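Local coordinates for protein malate dehydrogenase (Porphyromonas gingivalis, PDB 3FI9) that probably catalyses the NAD-dependent interconversion of malate and oxaloacetate, as a two-chain member of the lactate/malate dehydrogenase superfamily, at residues A17-S22 with R232-F237; T12-A17 with I80-G85; A25-M30 with P240-I245; P42-L47 with F66-K71; H121-F126 with E246-A251. One frame throughout, in Å; residues are numbered along the deposited sequence.

How the interactions relate
Three of the five contacts use strand 10-14, the probable NAD-binding loop after it, or helix 19-30 of a Rossmann-type domain. Interaction 2 joins the two parallel strands 10-14 and 77-82. Helix 19-30 carries interactions 1 and 3, whose centres lie about 12 Å apart, and helix 238-251, from the C-terminal part of the chain, carries interactions 3 and 5. Interaction 5 sets that helix on strand 121-124, neighbour of strand 77-82. Interaction 4 is nested within the chain loops closed by interactions 1, 2 and 3, about 21 Å centre to centre from interaction 5. Interactions 2, 4 and 5 thus reach one sheet, while 1 and 3 set helix 238-251 and its lead-in against helix 19-30, at the dimer interface.

Interaction 1: residues A17-S22 with R232-F237; sequences AGMIGS and RGRSSF
Just ahead of the Met19 side chain that meets Phe237, the carbonyl oxygen of Gly18 is gripped twice by one residue: Ser22 N lies 2.8 Å from Gly18 O, and Ser22 OG reaches Gly18 O at 2.9 Å from the opposite face of the carbonyl plane. Both bonds close the first turn of helix 19-30, with Gly18 at the N-cap and Met19 next in the chain. The methionine chain is folded back at chi2 (-64°) and chi3 (-56°), which lays its methyl over one face of the Phe237 ring. Met19 CE sits 3.7 Å from the centroid of the Phe237 ring, a CH-pi contact displaced toward the CE1 rim. The sulfur hovers farther above that face, with SD of Met19 5.2 Å from the Phe237 ring centroid, a Met-aromatic contact at long range. At the root of the ring, Ile20 CG1 packs on Phe237 CB at 3.6 Å. Glu53 of the second subunit binds both Arg232 and the backbone N of Phe237, and Met19 also meets Met19 of that subunit, so the contact belongs to the dimer interface. It lies where the predicted NAD-binding loop, leaving strand 10-14, enters helix 19-30, packed against the turn that follows helix 224-232 and leads, with Phe237 as N-cap, into helix 238-251.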
# COMPACT_ATOMS: atom_id res chain seq x y z
N ALA A 17 7.74 11.50 -0.68
CA ALA A 17 8.57 10.87 -1.72
C ALA A 17 9.16 9.54 -1.28
O ALA A 17 9.55 8.73 -2.11
CB ALA A 17 9.68 11.82 -2.21
N GLY A 18 9.26 9.34 0.04
CA GLY A 18 9.80 8.13 0.62
C GLY A 18 8.92 6.87 0.58
O GLY A 18 7.75 6.90 0.17
N MET A 19 9.53 5.76 0.99
CA MET A 19 8.85 4.48 1.02
C MET A 19 7.66 4.51 1.98
O MET A 19 6.56 4.05 1.64
CB MET A 19 9.85 3.36 1.36
CG MET A 19 10.91 3.13 0.20
SD MET A 19 10.16 2.55 -1.36
CE MET A 19 9.31 1.11 -0.79
N ILE A 20 7.86 5.07 3.16
CA ILE A 20 6.71 5.30 4.04
C ILE A 20 5.63 6.30 3.49
O ILE A 20 4.42 5.99 3.44
CB ILE A 20 7.17 5.78 5.42
CG1 ILE A 20 8.01 4.71 6.11
CG2 ILE A 20 5.95 6.12 6.25
CD1 ILE A 20 8.65 5.22 7.40
N GLY A 21 6.07 7.51 3.13
CA GLY A 21 5.10 8.53 2.65
C GLY A 21 4.34 8.10 1.40
O GLY A 21 3.16 8.41 1.22
N SER A 22 5.03 7.42 0.49
CA SER A 22 4.35 6.98 -0.75
C SER A 22 3.24 5.94 -0.41
O SER A 22 2.12 5.92 -1.00
CB SER A 22 5.37 6.48 -1.78
OG SER A 22 6.00 5.24 -1.43
N ARG A 232 14.01 -7.59 5.38
CA ARG A 232 13.64 -6.87 4.17
C ARG A 232 14.77 -6.15 3.52
O ARG A 232 14.64 -5.78 2.38
CB ARG A 232 12.55 -5.80 4.43
CG ARG A 232 11.21 -6.36 4.77
CD ARG A 232 10.15 -5.27 4.54
NE ARG A 232 9.84 -5.25 3.11
CZ ARG A 232 8.66 -4.87 2.63
NH1 ARG A 232 7.75 -4.47 3.51
NH2 ARG A 232 8.39 -4.91 1.33
N GLY A 233 15.85 -5.87 4.25
CA GLY A 233 16.94 -5.11 3.66
C GLY A 233 16.73 -3.60 3.75
O GLY A 233 17.55 -2.85 3.26
N ARG A 234 15.63 -3.16 4.37
CA ARG A 234 15.39 -1.73 4.60
C ARG A 234 14.50 -1.60 5.83
O ARG A 234 13.97 -2.60 6.28
CB ARG A 234 14.69 -1.08 3.41
CG ARG A 234 13.63 -1.97 2.81
CD ARG A 234 12.68 -1.20 1.90
NE ARG A 234 13.40 -0.37 0.95
CZ ARG A 234 14.01 -0.83 -0.14
NH1 ARG A 234 13.98 -2.12 -0.44
NH2 ARG A 234 14.64 0.01 -0.94
N SER A 235 14.35 -0.41 6.37
CA SER A 235 13.43 -0.18 7.50
C SER A 235 11.98 -0.46 7.12
O SER A 235 11.61 -0.36 5.95
CB SER A 235 13.53 1.26 8.00
OG SER A 235 14.89 1.66 8.11
N SER A 236 11.16 -0.81 8.12
CA SER A 236 9.73 -1.00 7.89
C SER A 236 9.10 0.23 7.22
O SER A 236 9.47 1.36 7.52
CB SER A 236 9.03 -1.25 9.23
OG SER A 236 9.18 -0.09 10.02
N PHE A 237 8.18 0.03 6.30
CA PHE A 237 7.51 1.18 5.69
C PHE A 237 6.03 0.95 5.50
O PHE A 237 5.21 1.91 5.54
CB PHE A 237 8.20 1.58 4.38
CG PHE A 237 8.22 0.48 3.35
CD1 PHE A 237 7.28 0.47 2.33
CD2 PHE A 237 9.19 -0.49 3.38
CE1 PHE A 237 7.30 -0.54 1.34
CE2 PHE A 237 9.21 -1.50 2.42
CZ PHE A 237 8.27 -1.52 1.40

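Interaction 2: residues T12-A17 with I80-G85; sequences TIVGAA and IVSSGG
Val14 and Ser82 stand next to each other on the sheet face that also carries Thr12 and Ile80, while Ile13 and Val81 lie side by side on the other face, pointing the same way. This pairing follows from the parallel register, with the short strand axes only 16° apart. On the Val14–Ser82 face, CG1 of Val14 is set opposite its own backbone N (chi1 173°) and comes alongside the serine hydroxyl, Val14 CG1 to Ser82 OG being 3.5 Å. The same hydroxyl is held in place by its own chain: Gly84 N donates to Ser82 OG at 2.8 Å, an ST turn that bends the segment as the strand ends. On the Ile13–Val81 face the contact is purely apolar, between Ile13 CD1 and Val81 CB at 4.0 Å, under the Met24 side chain of helix 19-30. Three backbone hydrogen bonds join the parallel pair: Val81 N to Thr12 O, Val14 N to Val81 O at 2.9 Å, and Ser83 N to Val14 O at 2.9 Å. Beyond the strands Gly15 CA lies 4.2 Å from Gly84 CA; the chains can come this close since neither residue carries a side chain, and Gly15 turns with positive phi (92°). A water links Gly15 O, to which it donates at 2.6 Å, with Ser83 OG. The glycine-rich loop that begins at Gly15 and runs into helix 19-30 at Gly18, set against the end of the fourth strand in chain order, is the nucleotide-binding hallmark of the Rossmann fold, consistent with the predicted NAD site.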
# COMPACT_ATOMS: atom_id res chain seq x y z
N THR A 12 -2.59 16.73 4.04
CA THR A 12 -1.24 16.80 3.53
C THR A 12 -0.27 15.79 4.16
O THR A 12 -0.06 15.74 5.38
CB THR A 12 -0.68 18.19 3.73
OG1 THR A 12 -1.47 19.10 2.94
CG2 THR A 12 0.79 18.27 3.29
N ILE A 13 0.39 15.04 3.29
CA ILE A 13 1.42 14.09 3.73
C ILE A 13 2.74 14.74 3.58
O ILE A 13 3.10 15.13 2.48
CB ILE A 13 1.42 12.83 2.84
CG1 ILE A 13 0.08 12.12 2.91
CG2 ILE A 13 2.57 11.84 3.27
CD1 ILE A 13 -0.50 11.94 4.26
N VAL A 14 3.49 14.89 4.67
CA VAL A 14 4.84 15.40 4.57
C VAL A 14 5.83 14.23 4.52
O VAL A 14 5.70 13.30 5.28
CB VAL A 14 5.17 16.36 5.76
CG1 VAL A 14 6.62 16.76 5.75
CG2 VAL A 14 4.32 17.58 5.67
N GLY A 15 6.79 14.27 3.60
CA GLY A 15 7.72 13.17 3.47
C GLY A 15 7.21 12.15 2.47
O GLY A 15 7.55 10.99 2.55
N ALA A 16 6.37 12.62 1.54
CA ALA A 16 5.64 11.74 0.60
C ALA A 16 6.51 11.03 -0.45
O ALA A 16 6.05 10.06 -1.07
CB ALA A 16 4.52 12.57 -0.11
N ALA A 17 7.74 11.50 -0.68
CA ALA A 17 8.57 10.87 -1.72
C ALA A 17 9.16 9.54 -1.28
O ALA A 17 9.55 8.73 -2.11
CB ALA A 17 9.68 11.82 -2.21
N ILE A 80 -2.55 16.74 8.84
CA ILE A 80 -1.20 16.60 8.39
C ILE A 80 -0.62 15.34 8.99
O ILE A 80 -0.77 15.10 10.19
CB ILE A 80 -0.29 17.75 8.89
CG1 ILE A 80 -0.75 19.10 8.30
CG2 ILE A 80 1.17 17.47 8.47
CD1 ILE A 80 -0.02 20.31 8.92
N VAL A 81 0.06 14.55 8.17
CA VAL A 81 0.81 13.41 8.68
C VAL A 81 2.22 13.54 8.17
O VAL A 81 2.42 13.57 6.98
CB VAL A 81 0.23 12.07 8.16
CG1 VAL A 81 1.14 10.85 8.56
CG2 VAL A 81 -1.20 11.92 8.65
N SER A 82 3.20 13.58 9.07
CA SER A 82 4.61 13.68 8.62
C SER A 82 5.53 12.53 8.92
O SER A 82 5.69 12.16 10.09
CB SER A 82 5.30 14.93 9.17
OG SER A 82 6.67 14.96 8.74
N SER A 83 6.15 11.99 7.87
CA SER A 83 7.29 11.11 8.06
C SER A 83 8.52 11.83 7.58
O SER A 83 9.44 11.20 7.11
CB SER A 83 7.18 9.80 7.28
OG SER A 83 6.82 10.08 5.93
N GLY A 84 8.53 13.15 7.67
CA GLY A 84 9.66 13.89 7.09
C GLY A 84 10.70 14.18 8.13
O GLY A 84 10.83 15.31 8.56
N GLY A 85 11.46 13.16 8.53
CA GLY A 85 12.56 13.36 9.47
C GLY A 85 13.86 13.90 8.85
O GLY A 85 13.87 14.31 7.68
O HOH W 1 8.51 8.89 3.79

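Interaction 3: residues A25-M30 with P240-I245; sequences AQTAAM and PSYVSI
Ser241 opens the contact from helix 240-245, its hydroxyl near that of Thr27 but too far for a bond, with OG of Ser241 4.0 Å from OG1 of Thr27. Each hydroxyl is served by Asn23, one turn earlier on helix 19-30: Ser241 OG bonds to its side-chain oxygen, Thr27 OG1 to its backbone carbonyl. Next, the Tyr242 side chain runs at about a right angle to that of Thr27 and takes its methyl near the ring, Thr27 CG2 to Tyr242 CD1 being 3.9 Å. Phe59 of the second subunit meets this ring with planes at about 45°. One turn on from Ser241, Ile245 packs against Thr27 and Ala28. With chi1 at -60°, Thr27 CG2 is anti to the backbone N and touches Ile245 CB at 3.8 Å, and Ile245 CG2 lies 3.9 Å from Ala28 CA. The short helix axes pass 9.3 Å apart at 40°, with Ala28 and Thr27 at the contact. Between 25-30 and 240-245 the touching groups are mainly apolar, while the Ser241–Asn23 bond links the same two helices a turn earlier: the threonine shows its methyl to the partner helix and turns its hydroxyl back to its own, so that the buried polar groups are satisfied without interrupting the packing.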
# COMPACT_ATOMS: atom_id res chain seq x y z
N ALA A 25 0.30 7.66 0.95
CA ALA A 25 -0.52 8.29 -0.06
C ALA A 25 -1.49 7.29 -0.64
O ALA A 25 -2.65 7.60 -0.84
CB ALA A 25 0.38 8.86 -1.22
N GLN A 26 -1.00 6.10 -0.94
CA GLN A 26 -1.85 5.04 -1.50
C GLN A 26 -2.89 4.64 -0.44
O GLN A 26 -4.03 4.42 -0.75
CB GLN A 26 -0.97 3.84 -1.92
CG GLN A 26 -1.87 2.61 -2.41
CD GLN A 26 -1.03 1.39 -2.74
OE1 GLN A 26 0.20 1.47 -2.87
NE2 GLN A 26 -1.69 0.24 -2.84
N THR A 27 -2.49 4.57 0.82
CA THR A 27 -3.42 4.16 1.86
C THR A 27 -4.52 5.19 2.08
O THR A 27 -5.72 4.84 2.25
CB THR A 27 -2.66 3.86 3.17
OG1 THR A 27 -1.73 2.80 2.91
CG2 THR A 27 -3.63 3.42 4.33
N ALA A 28 -4.14 6.46 2.11
CA ALA A 28 -5.13 7.52 2.31
C ALA A 28 -6.13 7.55 1.16
O ALA A 28 -7.35 7.72 1.37
CB ALA A 28 -4.42 8.87 2.38
N ALA A 29 -5.63 7.38 -0.05
CA ALA A 29 -6.51 7.32 -1.22
C ALA A 29 -7.44 6.11 -1.18
O ALA A 29 -8.63 6.23 -1.43
CB ALA A 29 -5.67 7.34 -2.53
N MET A 30 -6.91 4.92 -0.85
CA MET A 30 -7.80 3.76 -0.76
C MET A 30 -8.89 3.95 0.27
O MET A 30 -10.04 3.50 0.08
CB MET A 30 -7.01 2.48 -0.38
CG MET A 30 -6.11 1.95 -1.49
SD MET A 30 -5.01 0.54 -1.07
CE MET A 30 -6.36 -0.69 -0.74
N PRO A 240 4.29 1.18 9.53
CA PRO A 240 4.18 2.51 10.07
C PRO A 240 3.24 3.35 9.23
O PRO A 240 2.57 4.20 9.77
CB PRO A 240 5.60 3.09 9.98
CG PRO A 240 6.35 2.19 9.07
CD PRO A 240 5.67 0.86 9.07
N SER A 241 3.23 3.12 7.93
CA SER A 241 2.37 3.88 7.03
C SER A 241 0.91 3.58 7.32
O SER A 241 0.10 4.47 7.62
CB SER A 241 2.67 3.51 5.58
OG SER A 241 1.57 3.94 4.78
N TYR A 242 0.56 2.30 7.22
CA TYR A 242 -0.84 1.92 7.38
C TYR A 242 -1.38 2.38 8.76
O TYR A 242 -2.46 2.96 8.86
CB TYR A 242 -1.01 0.40 7.24
CG TYR A 242 -2.41 -0.01 7.48
CD1 TYR A 242 -3.39 0.17 6.50
CD2 TYR A 242 -2.76 -0.64 8.66
CE1 TYR A 242 -4.73 -0.23 6.74
CE2 TYR A 242 -4.06 -1.01 8.89
CZ TYR A 242 -5.03 -0.79 7.94
OH TYR A 242 -6.30 -1.24 8.23
N VAL A 243 -0.61 2.17 9.82
CA VAL A 243 -1.12 2.45 11.18
C VAL A 243 -1.34 3.98 11.39
O VAL A 243 -2.41 4.44 11.86
CB VAL A 243 -0.24 1.78 12.27
CG1 VAL A 243 -0.68 2.23 13.68
CG2 VAL A 243 -0.33 0.21 12.11
N SER A 244 -0.35 4.76 10.93
CA SER A 244 -0.45 6.22 10.94
C SER A 244 -1.68 6.71 10.17
O SER A 244 -2.37 7.64 10.59
CB SER A 244 0.82 6.81 10.31
OG SER A 244 1.99 6.50 11.12
N ILE A 245 -1.92 6.12 9.03
CA ILE A 245 -3.10 6.59 8.27
C ILE A 245 -4.41 6.16 8.94
O ILE A 245 -5.42 6.89 8.85
CB ILE A 245 -3.06 6.24 6.78
CG1 ILE A 245 -1.69 6.70 6.19
CG2 ILE A 245 -4.29 6.90 6.04
CD1 ILE A 245 -1.32 8.23 6.34

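Interaction 4: residues P42-L47 with F66-K71; sequences PFAVGL and FTSDIK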
# COMPACT_ATOMS: atom_id res chain seq x y z
N PRO A 42 10.59 17.82 -0.08
CA PRO A 42 11.70 18.62 -0.71
C PRO A 42 12.31 17.92 -1.92
O PRO A 42 12.90 18.58 -2.76
CB PRO A 42 12.77 18.72 0.40
CG PRO A 42 12.44 17.60 1.35
CD PRO A 42 10.90 17.49 1.33
N PHE A 43 12.19 16.59 -2.00
CA PHE A 43 12.85 15.87 -3.10
C PHE A 43 11.91 15.82 -4.30
O PHE A 43 11.13 14.89 -4.45
CB PHE A 43 13.28 14.47 -2.63
CG PHE A 43 14.00 13.66 -3.67
CD1 PHE A 43 14.89 14.27 -4.55
CD2 PHE A 43 13.81 12.29 -3.74
CE1 PHE A 43 15.56 13.51 -5.51
CE2 PHE A 43 14.47 11.53 -4.69
CZ PHE A 43 15.34 12.14 -5.57
N ALA A 44 11.99 16.83 -5.17
CA ALA A 44 10.95 17.02 -6.19
C ALA A 44 10.88 15.87 -7.20
O ALA A 44 9.80 15.50 -7.66
CB ALA A 44 11.15 18.38 -6.92
N VAL A 45 12.01 15.28 -7.55
CA VAL A 45 11.96 14.25 -8.57
C VAL A 45 11.33 12.96 -8.03
O VAL A 45 10.46 12.38 -8.66
CB VAL A 45 13.35 14.02 -9.22
CG1 VAL A 45 13.32 12.74 -10.06
CG2 VAL A 45 13.67 15.20 -10.06
N GLY A 46 11.72 12.57 -6.82
CA GLY A 46 11.18 11.40 -6.21
C GLY A 46 9.71 11.61 -5.98
O GLY A 46 8.95 10.69 -6.20
N LEU A 47 9.32 12.84 -5.59
CA LEU A 47 7.92 13.18 -5.33
C LEU A 47 7.09 12.99 -6.58
O LEU A 47 5.99 12.45 -6.54
CB LEU A 47 7.75 14.65 -4.88
CG LEU A 47 6.36 15.20 -4.48
CD1 LEU A 47 5.63 14.34 -3.41
CD2 LEU A 47 6.48 16.62 -4.00
N PHE A 66 0.72 17.73 -5.70
CA PHE A 66 2.03 17.52 -5.09
C PHE A 66 2.85 18.77 -5.23
O PHE A 66 2.67 19.54 -6.19
CB PHE A 66 2.75 16.30 -5.62
CG PHE A 66 3.09 16.37 -7.09
CD1 PHE A 66 4.37 16.76 -7.50
CD2 PHE A 66 2.16 16.01 -8.04
CE1 PHE A 66 4.69 16.80 -8.86
CE2 PHE A 66 2.49 16.05 -9.40
CZ PHE A 66 3.73 16.45 -9.80
N THR A 67 3.74 18.98 -4.27
CA THR A 67 4.53 20.19 -4.25
C THR A 67 5.75 20.05 -3.34
O THR A 67 5.72 19.29 -2.34
CB THR A 67 3.65 21.43 -3.83
OG1 THR A 67 4.46 22.62 -3.83
CG2 THR A 67 3.10 21.27 -2.41
N SER A 68 6.81 20.76 -3.69
CA SER A 68 7.99 20.91 -2.82
C SER A 68 8.06 22.26 -2.11
O SER A 68 9.09 22.60 -1.51
CB SER A 68 9.29 20.69 -3.59
OG SER A 68 9.30 19.40 -4.11
N ASP A 69 6.95 23.01 -2.18
CA ASP A 69 6.81 24.31 -1.54
C ASP A 69 5.92 24.15 -0.32
O ASP A 69 4.72 23.83 -0.44
CB ASP A 69 6.15 25.34 -2.48
CG ASP A 69 6.08 26.75 -1.85
OD1 ASP A 69 7.02 27.56 -2.02
OD2 ASP A 69 5.13 27.05 -1.12
N ILE A 70 6.50 24.37 0.85
CA ILE A 70 5.75 24.14 2.07
C ILE A 70 4.54 25.04 2.23
O ILE A 70 3.57 24.61 2.76
CB ILE A 70 6.64 24.18 3.33
CG1 ILE A 70 5.81 23.72 4.53
CG2 ILE A 70 7.30 25.54 3.52
CD1 ILE A 70 5.68 22.17 4.55
N LYS A 71 4.63 26.31 1.81
CA LYS A 71 3.47 27.19 1.91
C LYS A 71 2.31 26.62 1.11
O LYS A 71 1.19 26.60 1.57
CB LYS A 71 3.76 28.62 1.42
CG LYS A 71 2.57 29.57 1.74
CD LYS A 71 2.74 31.01 1.20
CE LYS A 71 1.56 31.88 1.68
NZ LYS A 71 1.86 33.33 1.45
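Leu47 and Phe66 are brought together by their torsions: Leu47 extends from its helix with CG anti to the backbone N (chi1 -177°), whereas the Phe66 ring is swung between its backbone N and carbonyl carbon (chi1 63°). The contact closes the beta-alpha-beta unit formed by strand 37-40, helix 44-57 and strand 65-67, at the outer edge of the Rossmann sheet within this chain. Leu47 CG meets Phe66 CD1 at 3.9 Å, the two side chains running obliquely to each other, and Leu39 of the neighbouring strand touches both. Farther along the second segment the chain turns away from the strand. Thr67 OG1 accepts from Asp69 N at 3.0 Å, an ST turn whose oxygen is also bonded to Glu72, and Asp69 caps the following helix 70-74 through Glu72 N. Ser68 is placed in this bend with its hydroxyl against the start of helix 44-57: Ser68 OG lies 3.5 Å from Ala44 CB, while its polar partner is the carbonyl oxygen of Asp41. Asp41, a predicted NAD ligand, also receives the Phe43 N-H, so the strand-end loop and helix start are tied to one residue. The tightest approach is made by the second branch of the leucine, Leu47 CD2 resting on the backbone carbonyl of the edge strand, 3.2 Å from Thr67 O.

Interaction 5: residues H121-F126 with E246-A251; sequences HVIIIF and EMIRAA
Strand 121-124 and helix 246-251 run nearly antiparallel, at 166° with their short axes 9.2 Å apart, so the helix lies along the sheet and meets the strand through Met247 and Ile248 and, a turn later, Ala251. His121 and Ile123 project from the strand toward it. Ile123 reaches the helix with its CD1: Met247 CB lies 3.4 Å from Ile123 CD1, tighter than usual for two carbons, and Ile248 N is at 3.4 Å from the same atom. The isoleucines also touch at their ends, with Ile123 CD1 to Ile248 CD1 at 3.6 Å. For Ile248, chi1 (-153°) puts CG1 roughly anti to the backbone N, and the bend at chi2 completes the turn of CD1 to the strand. The Ile248 and His121 side chains pass each other in opposite directions. A helix from the C-terminal part of the chain thereby covers one face of the central strands of the Rossmann sheet, where strand 121-124 is hydrogen-bonded to strands 77-82 and 147-150. Past the strand end come Ile125 and Phe126, predicted NAD ligands. Nearer the start of the strand, the His121 ring presents a face to Ala251, whose CB is 4.0 Å from the centroid of the His121 ring and 25° off its normal, a CH-pi contact shifted toward the rim. The polar side of that ring is bonded through NE2 to Thr148 OG1, while Ile123 CG1 lies in plane at its edge. Ile248 CD1 approaches obliquely, 4.1 Å from His121 CD2.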
# COMPACT_ATOMS: atom_id res chain seq x y z
N HIS A 121 -5.71 18.41 13.09
CA HIS A 121 -4.87 17.37 13.71
C HIS A 121 -3.57 17.12 12.99
O HIS A 121 -3.52 17.15 11.77
CB HIS A 121 -5.64 16.03 13.80
CG HIS A 121 -5.11 15.12 14.86
ND1 HIS A 121 -5.53 15.22 16.17
CD2 HIS A 121 -4.17 14.13 14.83
CE1 HIS A 121 -4.87 14.33 16.90
NE2 HIS A 121 -4.03 13.67 16.12
N VAL A 122 -2.52 16.79 13.75
CA VAL A 122 -1.24 16.59 13.16
C VAL A 122 -0.64 15.34 13.80
O VAL A 122 -0.72 15.21 15.02
CB VAL A 122 -0.26 17.77 13.49
CG1 VAL A 122 1.11 17.48 12.89
CG2 VAL A 122 -0.83 19.06 12.96
N ILE A 123 -0.07 14.48 12.97
CA ILE A 123 0.60 13.25 13.43
C ILE A 123 2.05 13.23 12.98
O ILE A 123 2.37 13.37 11.77
CB ILE A 123 -0.15 11.98 12.91
CG1 ILE A 123 -1.66 12.07 13.27
CG2 ILE A 123 0.57 10.70 13.45
CD1 ILE A 123 -2.52 10.85 12.80
N ILE A 124 2.94 13.01 13.95
CA ILE A 124 4.35 13.05 13.71
C ILE A 124 4.87 11.61 13.87
O ILE A 124 4.58 10.98 14.89
CB ILE A 124 5.01 13.94 14.76
CG1 ILE A 124 4.45 15.39 14.72
CG2 ILE A 124 6.53 13.91 14.56
CD1 ILE A 124 4.68 16.06 13.38
N ILE A 125 5.60 11.08 12.89
CA ILE A 125 6.00 9.68 13.05
C ILE A 125 7.52 9.45 13.04
O ILE A 125 7.98 8.36 13.39
CB ILE A 125 5.32 8.73 12.03
CG1 ILE A 125 6.09 8.70 10.70
CG2 ILE A 125 3.78 9.06 11.93
CD1 ILE A 125 5.87 7.38 9.95
N PHE A 126 8.27 10.49 12.73
CA PHE A 126 9.71 10.39 12.70
C PHE A 126 10.33 10.47 14.11
O PHE A 126 9.83 11.16 15.01
CB PHE A 126 10.34 11.36 11.68
CG PHE A 126 10.07 12.84 11.95
CD1 PHE A 126 10.96 13.59 12.73
CD2 PHE A 126 9.00 13.48 11.37
CE1 PHE A 126 10.74 14.96 12.93
CE2 PHE A 126 8.77 14.85 11.58
CZ PHE A 126 9.64 15.59 12.38
N GLU A 246 -4.42 5.00 9.59
CA GLU A 246 -5.61 4.67 10.39
C GLU A 246 -5.78 5.72 11.45
O GLU A 246 -6.93 6.06 11.77
CB GLU A 246 -5.48 3.34 11.16
CG GLU A 246 -5.55 2.09 10.38
CD GLU A 246 -5.45 0.85 11.29
OE1 GLU A 246 -6.42 0.10 11.35
OE2 GLU A 246 -4.42 0.63 11.95
N MET A 247 -4.67 6.19 12.04
CA MET A 247 -4.80 7.28 13.06
C MET A 247 -5.46 8.55 12.49
O MET A 247 -6.38 9.11 13.13
CB MET A 247 -3.45 7.66 13.72
CG MET A 247 -2.70 6.44 14.33
SD MET A 247 -1.06 6.91 14.94
CE MET A 247 -1.41 8.18 16.10
N ILE A 248 -4.96 9.05 11.35
CA ILE A 248 -5.54 10.29 10.79
C ILE A 248 -7.01 10.06 10.34
O ILE A 248 -7.89 10.93 10.47
CB ILE A 248 -4.67 10.90 9.65
CG1 ILE A 248 -4.91 12.42 9.59
CG2 ILE A 248 -4.92 10.20 8.26
CD1 ILE A 248 -4.37 13.18 10.81
N ARG A 249 -7.31 8.87 9.85
CA ARG A 249 -8.72 8.55 9.60
C ARG A 249 -9.62 8.75 10.84
O ARG A 249 -10.71 9.32 10.74
CB ARG A 249 -8.90 7.16 9.05
CG ARG A 249 -10.39 6.78 8.95
CD ARG A 249 -10.55 5.52 8.15
NE ARG A 249 -10.06 4.35 8.86
CZ ARG A 249 -10.06 3.12 8.34
NH1 ARG A 249 -10.57 2.92 7.12
NH2 ARG A 249 -9.61 2.09 9.03
N ALA A 250 -9.16 8.31 12.01
CA ALA A 250 -9.91 8.49 13.26
C ALA A 250 -10.07 9.96 13.59
O ALA A 250 -11.14 10.41 13.99
CB ALA A 250 -9.19 7.75 14.42
N ALA A 251 -9.00 10.72 13.46
CA ALA A 251 -9.04 12.16 13.72
C ALA A 251 -9.98 12.89 12.76
O ALA A 251 -10.43 13.97 13.08
CB ALA A 251 -7.67 12.78 13.63